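Local coordinates for cytochrome c' (Rhodopseudomonas palustris, PDB 1MQV), which carries a covalently bound, high-spin heme without a sixth ligand and has electron transfer activity, although its exact function is not known, at residues 10-15 / 53-58; 42-47 / 83-88; 76-81 / 114-119. The protein carries 3 engineered substitutions. All coordinates share one frame; numbering follows the deposited sequence.

The three contacts surround a single heme c, their centres 13 to 14 Å apart, and show how a four-helix bundle builds a pocket from several sides. Contact 1 covers the distal face, where Leu12 faces the iron; contact 3 supplies the proximal side, with His117 as axial ligand and Cys116 as one covalent attachment. Contact 2 packs two helices beside the cofactor, which it reaches through Leu85. Contacts 1 and 3 meet directly in the edge-to-face pair of Phe55 and Phe78, with Phe55 CG 3.6 Å from Phe78 CE2. Contacts 1 and 2 touch where Ile11 CG2 lies 3.4 Å from Asp47 CB, while contacts 2 and 3 share helix 75-95.

Contact 1 (10-15 / 53-58); sequences AILKQM and ALFPAD. With HEC (heme c), chain C.
Leu12 meets the heme on one side and Phe55 on another. Its CB already lies over the porphyrin, 3.6 Å from HEC C1A. With CG anti to the carbonyl carbon (chi1 -67°), the side chain forks above the ring. CD1 settles 3.5 Å from HEC C4D and also reaches the edge of the Phe55 ring, at 4.4 Å from CZ. CD2 hangs over the metal itself, 3.5 Å from HEC FE and almost in line with the bond to the axial His117 on the other face. In this cytochrome c' four-helix bundle the heme has no sixth ligand, and a leucine methyl occupies the place where one would bind. Met15, one turn along helix 4-27, extends the apolar cover, its CE 3.9 Å from HEC CHC. From the loop, Phe55 brings CE2 to 3.6 Å from the heme methyl CMD, and the ring lines the pocket beside Leu12. Farther from the cofactor, Ile11 and Leu54 cross at about a right angle and touch through their CD1 methyls, 3.6 Å apart. Arg8 hydrogen-bonds through NH1 to Leu54 O and through NE to the heme.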
# COMPACT_ATOMS: atom_id res chain seq x y z
N ALA A 10 -0.46 4.93 10.79
CA ALA A 10 -1.75 4.32 11.07
C ALA A 10 -2.39 3.84 9.75
O ALA A 10 -2.96 2.75 9.67
CB ALA A 10 -2.68 5.31 11.77
N ILE A 11 -2.27 4.66 8.73
CA ILE A 11 -2.83 4.30 7.42
C ILE A 11 -2.03 3.12 6.81
O ILE A 11 -2.63 2.21 6.23
CB ILE A 11 -2.80 5.49 6.45
CG1 ILE A 11 -3.84 6.54 6.88
CG2 ILE A 11 -3.05 5.01 4.99
CD1 ILE A 11 -3.56 7.93 6.26
N LEU A 12 -0.71 3.13 6.93
CA LEU A 12 0.09 2.04 6.35
C LEU A 12 -0.14 0.76 7.15
O LEU A 12 -0.07 -0.33 6.60
CB LEU A 12 1.58 2.40 6.29
CG LEU A 12 1.88 3.52 5.31
CD1 LEU A 12 3.14 4.27 5.72
CD2 LEU A 12 2.07 2.87 3.86
N LYS A 13 -0.41 0.89 8.45
CA LYS A 13 -0.70 -0.30 9.25
C LYS A 13 -1.99 -0.91 8.71
O LYS A 13 -2.09 -2.15 8.58
CB LYS A 13 -0.83 0.07 10.74
CG LYS A 13 -1.21 -1.08 11.64
CD LYS A 13 -1.06 -0.67 13.11
CE LYS A 13 -1.71 -1.67 14.06
NZ LYS A 13 -1.31 -3.07 13.78
N GLN A 14 -2.98 -0.07 8.41
CA GLN A 14 -4.25 -0.55 7.85
C GLN A 14 -3.97 -1.24 6.50
O GLN A 14 -4.56 -2.28 6.20
CB GLN A 14 -5.27 0.58 7.56
CG GLN A 14 -5.57 1.56 8.69
CD GLN A 14 -6.32 2.79 8.18
OE1 GLN A 14 -6.13 3.91 8.67
NE2 GLN A 14 -7.18 2.58 7.18
N MET A 15 -3.08 -0.65 5.69
CA MET A 15 -2.78 -1.26 4.39
C MET A 15 -2.23 -2.66 4.63
O MET A 15 -2.63 -3.62 3.96
CB MET A 15 -1.78 -0.42 3.59
CG MET A 15 -2.38 0.66 2.71
SD MET A 15 -1.70 0.63 0.99
CE MET A 15 -0.36 1.66 1.23
N ALA A 53 -0.08 13.09 0.74
CA ALA A 53 -0.16 14.34 1.47
C ALA A 53 0.47 14.26 2.87
O ALA A 53 0.48 15.25 3.60
CB ALA A 53 -1.60 14.80 1.56
N LEU A 54 1.04 13.12 3.23
CA LEU A 54 1.60 12.95 4.60
C LEU A 54 3.11 12.79 4.79
O LEU A 54 3.55 12.26 5.83
CB LEU A 54 0.87 11.78 5.26
CG LEU A 54 -0.63 11.87 5.30
CD1 LEU A 54 -1.16 10.55 5.92
CD2 LEU A 54 -1.05 13.05 6.18
N PHE A 55 3.91 13.18 3.80
CA PHE A 55 5.36 13.07 3.92
C PHE A 55 6.04 14.43 3.68
O PHE A 55 6.73 14.64 2.70
CB PHE A 55 5.93 12.02 2.92
CG PHE A 55 5.60 10.59 3.30
CD1 PHE A 55 4.34 10.05 2.96
CD2 PHE A 55 6.50 9.81 4.03
CE1 PHE A 55 4.00 8.76 3.36
CE2 PHE A 55 6.15 8.50 4.43
CZ PHE A 55 4.90 7.99 4.09
N PRO A 56 5.85 15.38 4.61
CA PRO A 56 6.47 16.71 4.45
C PRO A 56 7.95 16.71 4.81
O PRO A 56 8.38 15.98 5.69
CB PRO A 56 5.66 17.59 5.40
CG PRO A 56 5.39 16.63 6.57
CD PRO A 56 5.13 15.26 5.90
N ALA A 57 8.75 17.53 4.12
CA ALA A 57 10.17 17.59 4.43
C ALA A 57 10.43 18.03 5.91
O ALA A 57 11.43 17.64 6.50
CB ALA A 57 10.88 18.54 3.45
N ASP A 58 9.53 18.81 6.51
CA ASP A 58 9.77 19.22 7.90
C ASP A 58 9.57 18.06 8.90
O ASP A 58 9.65 18.24 10.11
CB ASP A 58 8.91 20.44 8.31
CG ASP A 58 7.43 20.22 8.13
OD1 ASP A 58 6.95 19.11 8.39
OD2 ASP A 58 6.73 21.18 7.74
FE HEC C . 4.58 0.60 3.12
CHA HEC C . 5.46 1.50 6.24
CHB HEC C . 2.67 -1.93 4.40
CHC HEC C . 3.10 0.15 0.11
CHD HEC C . 6.18 3.46 1.80
NA HEC C . 4.15 -0.10 5.00
C1A HEC C . 4.63 0.44 6.16
C2A HEC C . 4.13 -0.30 7.25
C3A HEC C . 3.33 -1.34 6.76
C4A HEC C . 3.36 -1.17 5.33
CMA HEC C . 2.56 -2.46 7.40
CAA HEC C . 4.48 -0.06 8.72
CBA HEC C . 3.51 0.93 9.31
CGA HEC C . 3.70 1.06 10.83
O1A HEC C . 2.90 0.45 11.56
O2A HEC C . 4.64 1.75 11.27
NB HEC C . 3.23 -0.62 2.43
C1B HEC C . 2.62 -1.70 3.04
C2B HEC C . 1.84 -2.54 2.10
C3B HEC C . 1.97 -1.96 0.90
C4B HEC C . 2.80 -0.74 1.10
CMB HEC C . 1.09 -3.84 2.51
CAB HEC C . 1.42 -2.40 -0.39
CBB HEC C . 0.08 -2.75 -0.58
NC HEC C . 4.57 1.63 1.38
C1C HEC C . 3.91 1.28 0.21
C2C HEC C . 4.26 2.14 -0.86
C3C HEC C . 5.15 3.09 -0.43
C4C HEC C . 5.34 2.73 1.00
CMC HEC C . 3.85 1.92 -2.36
CAC HEC C . 5.89 4.15 -1.10
CBC HEC C . 5.34 4.69 -2.35
ND HEC C . 5.63 2.19 3.82
C1D HEC C . 6.32 3.20 3.20
C2D HEC C . 7.13 3.99 4.15
C3D HEC C . 6.91 3.40 5.37
C4D HEC C . 5.96 2.30 5.19
CMD HEC C . 7.80 5.34 3.75
CAD HEC C . 7.51 3.96 6.75
CBD HEC C . 6.39 4.89 7.31
CGD HEC C . 6.91 5.67 8.51
O1D HEC C . 7.55 5.00 9.34
O2D HEC C . 6.69 6.89 8.61

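Contact 2 (42-47 / 83-88); sequences AAIADD and AKLAAA. With HEC (heme c), chain C.
Ala45 and Ala86 bring helices 34-50 and 75-95 so close that their CA atoms are only 4.2 Å apart. No side chain stands between the two backbones here. Instead each methyl lies against the other helix's main chain: Ala45 CB is 3.9 Å from Ala86 O, and Ala86 CB is 3.9 Å from Ala45 O. The exchange is a van der Waals one, and no hydrogen bond crosses between the segments.

Next to this alanine pair, on the side facing the cofactor, larger side chains take over. The Ile44 methyl CG2 fits against the branch of Leu85, 3.7 Å from CD1 and 3.8 Å from CG, and the two side chains cross at about a right angle. Leu85 has CG anti to its own backbone N (chi1 173°), which swings its end nearer to helix 34-50 than the direction of its CB would suggest. In this four-helix bundle the two oppositely running helices are thus close-packed at the alanines and carry larger side chains on the side of the heme. The other methyl of Leu85, CD2, reaches the heme at 3.9 Å from HEC CBB and lies equally near HEC CAB, the pyrrole substituent that Cys113, the other covalent attachment, probably holds.

Around this first shell, Met15 of helix 4-27 packs on both Ile44 and Leu85, while Val109 and Asn112 of helix 99-120 hold Leu85 from another direction. Ala89 and Thr90 continue the seam along Ala45. Two carbonyls here take a side-chain hydroxyl of their own helix: Ile44 O receives a hydrogen bond from Ser48 OG, and Ala86 O one from Thr90 OG1.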
# COMPACT_ATOMS: atom_id res chain seq x y z
N ALA A 42 -10.02 -1.98 -2.12
CA ALA A 42 -10.56 -0.63 -2.03
C ALA A 42 -9.77 0.13 -0.95
O ALA A 42 -9.42 1.29 -1.13
CB ALA A 42 -12.05 -0.68 -1.68
N ALA A 43 -9.44 -0.55 0.14
CA ALA A 43 -8.68 0.11 1.23
C ALA A 43 -7.30 0.48 0.75
O ALA A 43 -6.82 1.60 1.00
CB ALA A 43 -8.54 -0.79 2.40
N ILE A 44 -6.65 -0.45 0.06
CA ILE A 44 -5.31 -0.19 -0.49
C ILE A 44 -5.40 1.03 -1.41
O ILE A 44 -4.57 1.94 -1.31
CB ILE A 44 -4.76 -1.46 -1.24
CG1 ILE A 44 -4.43 -2.55 -0.23
CG2 ILE A 44 -3.51 -1.10 -2.07
CD1 ILE A 44 -4.20 -3.95 -0.88
N ALA A 45 -6.40 1.08 -2.29
CA ALA A 45 -6.50 2.22 -3.22
C ALA A 45 -6.76 3.53 -2.50
O ALA A 45 -6.13 4.54 -2.81
CB ALA A 45 -7.61 1.99 -4.28
N ASP A 46 -7.70 3.53 -1.56
CA ASP A 46 -7.99 4.74 -0.80
C ASP A 46 -6.78 5.22 0.05
O ASP A 46 -6.52 6.43 0.12
CB ASP A 46 -9.20 4.51 0.12
CG ASP A 46 -10.50 4.34 -0.66
OD1 ASP A 46 -10.57 4.81 -1.81
OD2 ASP A 46 -11.45 3.73 -0.11
N ASP A 47 -6.08 4.29 0.69
CA ASP A 47 -4.91 4.65 1.52
C ASP A 47 -3.84 5.25 0.65
O ASP A 47 -3.19 6.23 1.02
CB ASP A 47 -4.34 3.44 2.26
CG ASP A 47 -5.32 2.84 3.27
OD1 ASP A 47 -6.28 3.54 3.67
OD2 ASP A 47 -5.12 1.68 3.66
N ALA A 83 0.68 6.52 -6.48
CA ALA A 83 -0.36 6.65 -7.51
C ALA A 83 -0.42 5.34 -8.29
O ALA A 83 -1.52 4.91 -8.73
CB ALA A 83 -0.07 7.78 -8.45
N LYS A 84 0.74 4.73 -8.50
CA LYS A 84 0.81 3.44 -9.21
C LYS A 84 0.07 2.36 -8.41
O LYS A 84 -0.74 1.61 -8.93
CB LYS A 84 2.28 3.03 -9.44
CG LYS A 84 2.48 1.65 -10.05
CD LYS A 84 3.91 1.45 -10.53
CE LYS A 84 4.09 0.04 -11.07
NZ LYS A 84 5.50 -0.25 -11.29
N LEU A 85 0.29 2.32 -7.10
CA LEU A 85 -0.40 1.33 -6.31
C LEU A 85 -1.89 1.58 -6.29
O LEU A 85 -2.68 0.65 -6.34
CB LEU A 85 0.19 1.29 -4.88
CG LEU A 85 -0.55 0.39 -3.88
CD1 LEU A 85 -0.61 -1.14 -4.32
CD2 LEU A 85 0.20 0.58 -2.53
N ALA A 86 -2.30 2.86 -6.25
CA ALA A 86 -3.70 3.18 -6.21
C ALA A 86 -4.34 2.71 -7.51
O ALA A 86 -5.39 2.09 -7.49
CB ALA A 86 -3.91 4.71 -6.02
N ALA A 87 -3.68 2.98 -8.62
CA ALA A 87 -4.22 2.55 -9.91
C ALA A 87 -4.20 1.01 -10.07
O ALA A 87 -5.08 0.46 -10.72
CB ALA A 87 -3.45 3.20 -11.02
N ALA A 88 -3.21 0.34 -9.51
CA ALA A 88 -3.16 -1.13 -9.59
C ALA A 88 -4.31 -1.75 -8.78
O ALA A 88 -4.99 -2.67 -9.26
CB ALA A 88 -1.78 -1.64 -9.08
FE HEC C . 4.58 0.60 3.12
CHA HEC C . 5.46 1.50 6.24
CHB HEC C . 2.67 -1.93 4.40
CHC HEC C . 3.10 0.15 0.11
CHD HEC C . 6.18 3.46 1.80
NA HEC C . 4.15 -0.10 5.00
C1A HEC C . 4.63 0.44 6.16
C2A HEC C . 4.13 -0.30 7.25
C3A HEC C . 3.33 -1.34 6.76
C4A HEC C . 3.36 -1.17 5.33
CMA HEC C . 2.56 -2.46 7.40
CAA HEC C . 4.48 -0.06 8.72
CBA HEC C . 3.51 0.93 9.31
CGA HEC C . 3.70 1.06 10.83
O1A HEC C . 2.90 0.45 11.56
O2A HEC C . 4.64 1.75 11.27
NB HEC C . 3.23 -0.62 2.43
C1B HEC C . 2.62 -1.70 3.04
C2B HEC C . 1.84 -2.54 2.10
C3B HEC C . 1.97 -1.96 0.90
C4B HEC C . 2.80 -0.74 1.10
CMB HEC C . 1.09 -3.84 2.51
CAB HEC C . 1.42 -2.40 -0.39
CBB HEC C . 0.08 -2.75 -0.58
NC HEC C . 4.57 1.63 1.38
C1C HEC C . 3.91 1.28 0.21
C2C HEC C . 4.26 2.14 -0.86
C3C HEC C . 5.15 3.09 -0.43
C4C HEC C . 5.34 2.73 1.00
CMC HEC C . 3.85 1.92 -2.36
CAC HEC C . 5.89 4.15 -1.10
CBC HEC C . 5.34 4.69 -2.35
ND HEC C . 5.63 2.19 3.82
C1D HEC C . 6.32 3.20 3.20
C2D HEC C . 7.13 3.99 4.15
C3D HEC C . 6.91 3.40 5.37
C4D HEC C . 5.96 2.30 5.19
CMD HEC C . 7.80 5.34 3.75
CAD HEC C . 7.51 3.96 6.75
CBD HEC C . 6.39 4.89 7.31
CGD HEC C . 6.91 5.67 8.51
O1D HEC C . 7.55 5.00 9.34
O2D HEC C . 6.69 6.89 8.61

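Contact 3 (76-81 / 114-119); sequences AKFDDL and KSCHDD. With HEC (heme c), chain C.
Lys77 and Asp119 form a salt bridge across the outer side of two helices, their side chains crossing at about a right angle. The lysine is extended, with CG anti to the backbone N and the chain straight beyond it. Its NZ donates a hydrogen bond of 3.1 Å to Asp119 OD2, coming from above the carboxylate, 53° out of its plane. Were Asp119 an alanine, the ammonium of Lys77 would probably be left without this acidic partner, its long chain freer to swing into solvent.

Deeper in, Cys116 touches Phe78 through SG and Leu81 through CB. With SG anti to the backbone N (chi1 -179°), the sulfur reaches HEC CAC and bonds to it covalently at 1.9 Å. It meets the Phe78 ring obliquely, 5.1 Å from the ring centroid, in a sulfur-aromatic contact. Phe82 and Phe120 pack edge-to-face with the same ring. Leu81 lies against the base of the cysteine, its CG 4.4 Å from Cys116 CB, and places CB 3.6 Å from HEC CBC.

Segments 76-81 and 114-119 run roughly antiparallel, 153° between their N-to-C directions, and helix 99-120 carries the Cys-X-X-Cys-His heme-binding motif of c-type cytochromes. Its histidine, His117, turns toward the porphyrin and binds HEC FE through NE2 at 2.1 Å. On the same helix, Lys114 NZ grips both oxygens of Asp118, each through its syn lone pair, with OD2 at 3.0 Å. Ser115 OG hydrogen-bonds back to Gly111 O.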
# COMPACT_ATOMS: atom_id res chain seq x y z
N ALA A 76 9.01 13.16 -6.54
CA ALA A 76 8.05 12.89 -7.63
C ALA A 76 7.91 11.39 -7.84
O ALA A 76 6.80 10.87 -8.01
CB ALA A 76 8.53 13.54 -8.92
N LYS A 77 9.03 10.68 -7.83
CA LYS A 77 9.02 9.24 -7.98
C LYS A 77 8.28 8.58 -6.83
O LYS A 77 7.48 7.67 -7.05
CB LYS A 77 10.46 8.70 -8.07
CG LYS A 77 10.59 7.17 -8.02
CD LYS A 77 12.06 6.77 -8.00
CE LYS A 77 12.25 5.27 -7.79
NZ LYS A 77 13.69 4.96 -7.56
N PHE A 78 8.55 9.03 -5.60
CA PHE A 78 7.89 8.46 -4.42
C PHE A 78 6.38 8.67 -4.53
O PHE A 78 5.63 7.69 -4.40
CB PHE A 78 8.49 9.11 -3.14
CG PHE A 78 7.78 8.76 -1.86
CD1 PHE A 78 8.11 7.58 -1.17
CD2 PHE A 78 6.89 9.65 -1.29
CE1 PHE A 78 7.55 7.31 0.08
CE2 PHE A 78 6.32 9.39 -0.03
CZ PHE A 78 6.66 8.21 0.65
N ASP A 79 5.93 9.91 -4.80
CA ASP A 79 4.50 10.22 -4.93
C ASP A 79 3.83 9.35 -6.00
O ASP A 79 2.73 8.83 -5.82
CB ASP A 79 4.26 11.67 -5.35
CG ASP A 79 4.60 12.67 -4.27
OD1 ASP A 79 4.80 12.27 -3.10
OD2 ASP A 79 4.63 13.87 -4.60
N ASP A 80 4.51 9.21 -7.14
CA ASP A 80 3.96 8.43 -8.24
C ASP A 80 3.86 6.92 -7.98
O ASP A 80 3.04 6.23 -8.62
CB ASP A 80 4.77 8.72 -9.51
CG ASP A 80 4.59 10.17 -10.00
OD1 ASP A 80 3.86 10.96 -9.37
OD2 ASP A 80 5.18 10.56 -11.03
N LEU A 81 4.65 6.40 -7.05
CA LEU A 81 4.61 4.97 -6.74
C LEU A 81 3.32 4.77 -5.95
O LEU A 81 2.72 3.70 -5.99
CB LEU A 81 5.84 4.52 -5.91
CG LEU A 81 6.54 3.21 -6.28
CD1 LEU A 81 5.52 2.11 -6.61
CD2 LEU A 81 7.43 3.47 -7.50
N LYS A 114 6.91 -3.82 -1.99
CA LYS A 114 8.37 -3.99 -1.94
C LYS A 114 9.15 -2.95 -2.75
O LYS A 114 10.23 -2.48 -2.34
CB LYS A 114 8.75 -5.41 -2.43
CG LYS A 114 10.24 -5.71 -2.32
CD LYS A 114 10.56 -7.17 -2.69
CE LYS A 114 12.08 -7.41 -2.79
NZ LYS A 114 12.86 -6.93 -1.60
N SER A 115 8.63 -2.60 -3.93
CA SER A 115 9.30 -1.63 -4.78
C SER A 115 9.56 -0.33 -4.08
O SER A 115 10.60 0.26 -4.24
CB SER A 115 8.48 -1.36 -6.04
OG SER A 115 8.61 -2.47 -6.92
N CYS A 116 8.60 0.12 -3.28
CA CYS A 116 8.80 1.37 -2.60
C CYS A 116 9.65 1.12 -1.35
O CYS A 116 10.56 1.89 -1.06
CB CYS A 116 7.46 1.96 -2.17
SG CYS A 116 7.68 3.49 -1.37
N HIS A 117 9.34 0.05 -0.62
CA HIS A 117 10.11 -0.23 0.60
C HIS A 117 11.60 -0.35 0.32
O HIS A 117 12.41 0.17 1.07
CB HIS A 117 9.56 -1.49 1.30
CG HIS A 117 8.15 -1.33 1.79
ND1 HIS A 117 7.34 -2.40 2.10
CD2 HIS A 117 7.41 -0.22 2.04
CE1 HIS A 117 6.17 -1.96 2.52
NE2 HIS A 117 6.18 -0.63 2.49
N ASP A 118 11.99 -0.99 -0.77
CA ASP A 118 13.41 -1.11 -1.01
C ASP A 118 14.16 0.20 -1.18
O ASP A 118 15.35 0.23 -0.90
CB ASP A 118 13.69 -2.02 -2.21
CG ASP A 118 13.30 -3.48 -1.94
OD1 ASP A 118 13.24 -3.90 -0.78
OD2 ASP A 118 13.06 -4.21 -2.92
N ASP A 119 13.48 1.28 -1.61
CA ASP A 119 14.14 2.55 -1.77
C ASP A 119 13.87 3.57 -0.68
O ASP A 119 14.74 4.40 -0.38
CB ASP A 119 13.74 3.24 -3.09
CG ASP A 119 14.43 2.65 -4.34
OD1 ASP A 119 15.58 2.19 -4.22
OD2 ASP A 119 13.82 2.64 -5.44
FE HEC C . 4.58 0.60 3.12
CHA HEC C . 5.46 1.50 6.24
CHB HEC C . 2.67 -1.93 4.40
CHC HEC C . 3.10 0.15 0.11
CHD HEC C . 6.18 3.46 1.80
NA HEC C . 4.15 -0.10 5.00
C1A HEC C . 4.63 0.44 6.16
C2A HEC C . 4.13 -0.30 7.25
C3A HEC C . 3.33 -1.34 6.76
C4A HEC C . 3.36 -1.17 5.33
CMA HEC C . 2.56 -2.46 7.40
CAA HEC C . 4.48 -0.06 8.72
CBA HEC C . 3.51 0.93 9.31
CGA HEC C . 3.70 1.06 10.83
O1A HEC C . 2.90 0.45 11.56
O2A HEC C . 4.64 1.75 11.27
NB HEC C . 3.23 -0.62 2.43
C1B HEC C . 2.62 -1.70 3.04
C2B HEC C . 1.84 -2.54 2.10
C3B HEC C . 1.97 -1.96 0.90
C4B HEC C . 2.80 -0.74 1.10
CMB HEC C . 1.09 -3.84 2.51
CAB HEC C . 1.42 -2.40 -0.39
CBB HEC C . 0.08 -2.75 -0.58
NC HEC C . 4.57 1.63 1.38
C1C HEC C . 3.91 1.28 0.21
C2C HEC C . 4.26 2.14 -0.86
C3C HEC C . 5.15 3.09 -0.43
C4C HEC C . 5.34 2.73 1.00
CMC HEC C . 3.85 1.92 -2.36
CAC HEC C . 5.89 4.15 -1.10
CBC HEC C . 5.34 4.69 -2.35
ND HEC C . 5.63 2.19 3.82
C1D HEC C . 6.32 3.20 3.20
C2D HEC C . 7.13 3.99 4.15
C3D HEC C . 6.91 3.40 5.37
C4D HEC C . 5.96 2.30 5.19
CMD HEC C . 7.80 5.34 3.75
CAD HEC C . 7.51 3.96 6.75
CBD HEC C . 6.39 4.89 7.31
CGD HEC C . 6.91 5.67 8.51
O1D HEC C . 7.55 5.00 9.34
O2D HEC C . 6.69 6.89 8.61
O HOH W 1 14.02 2.58 -7.95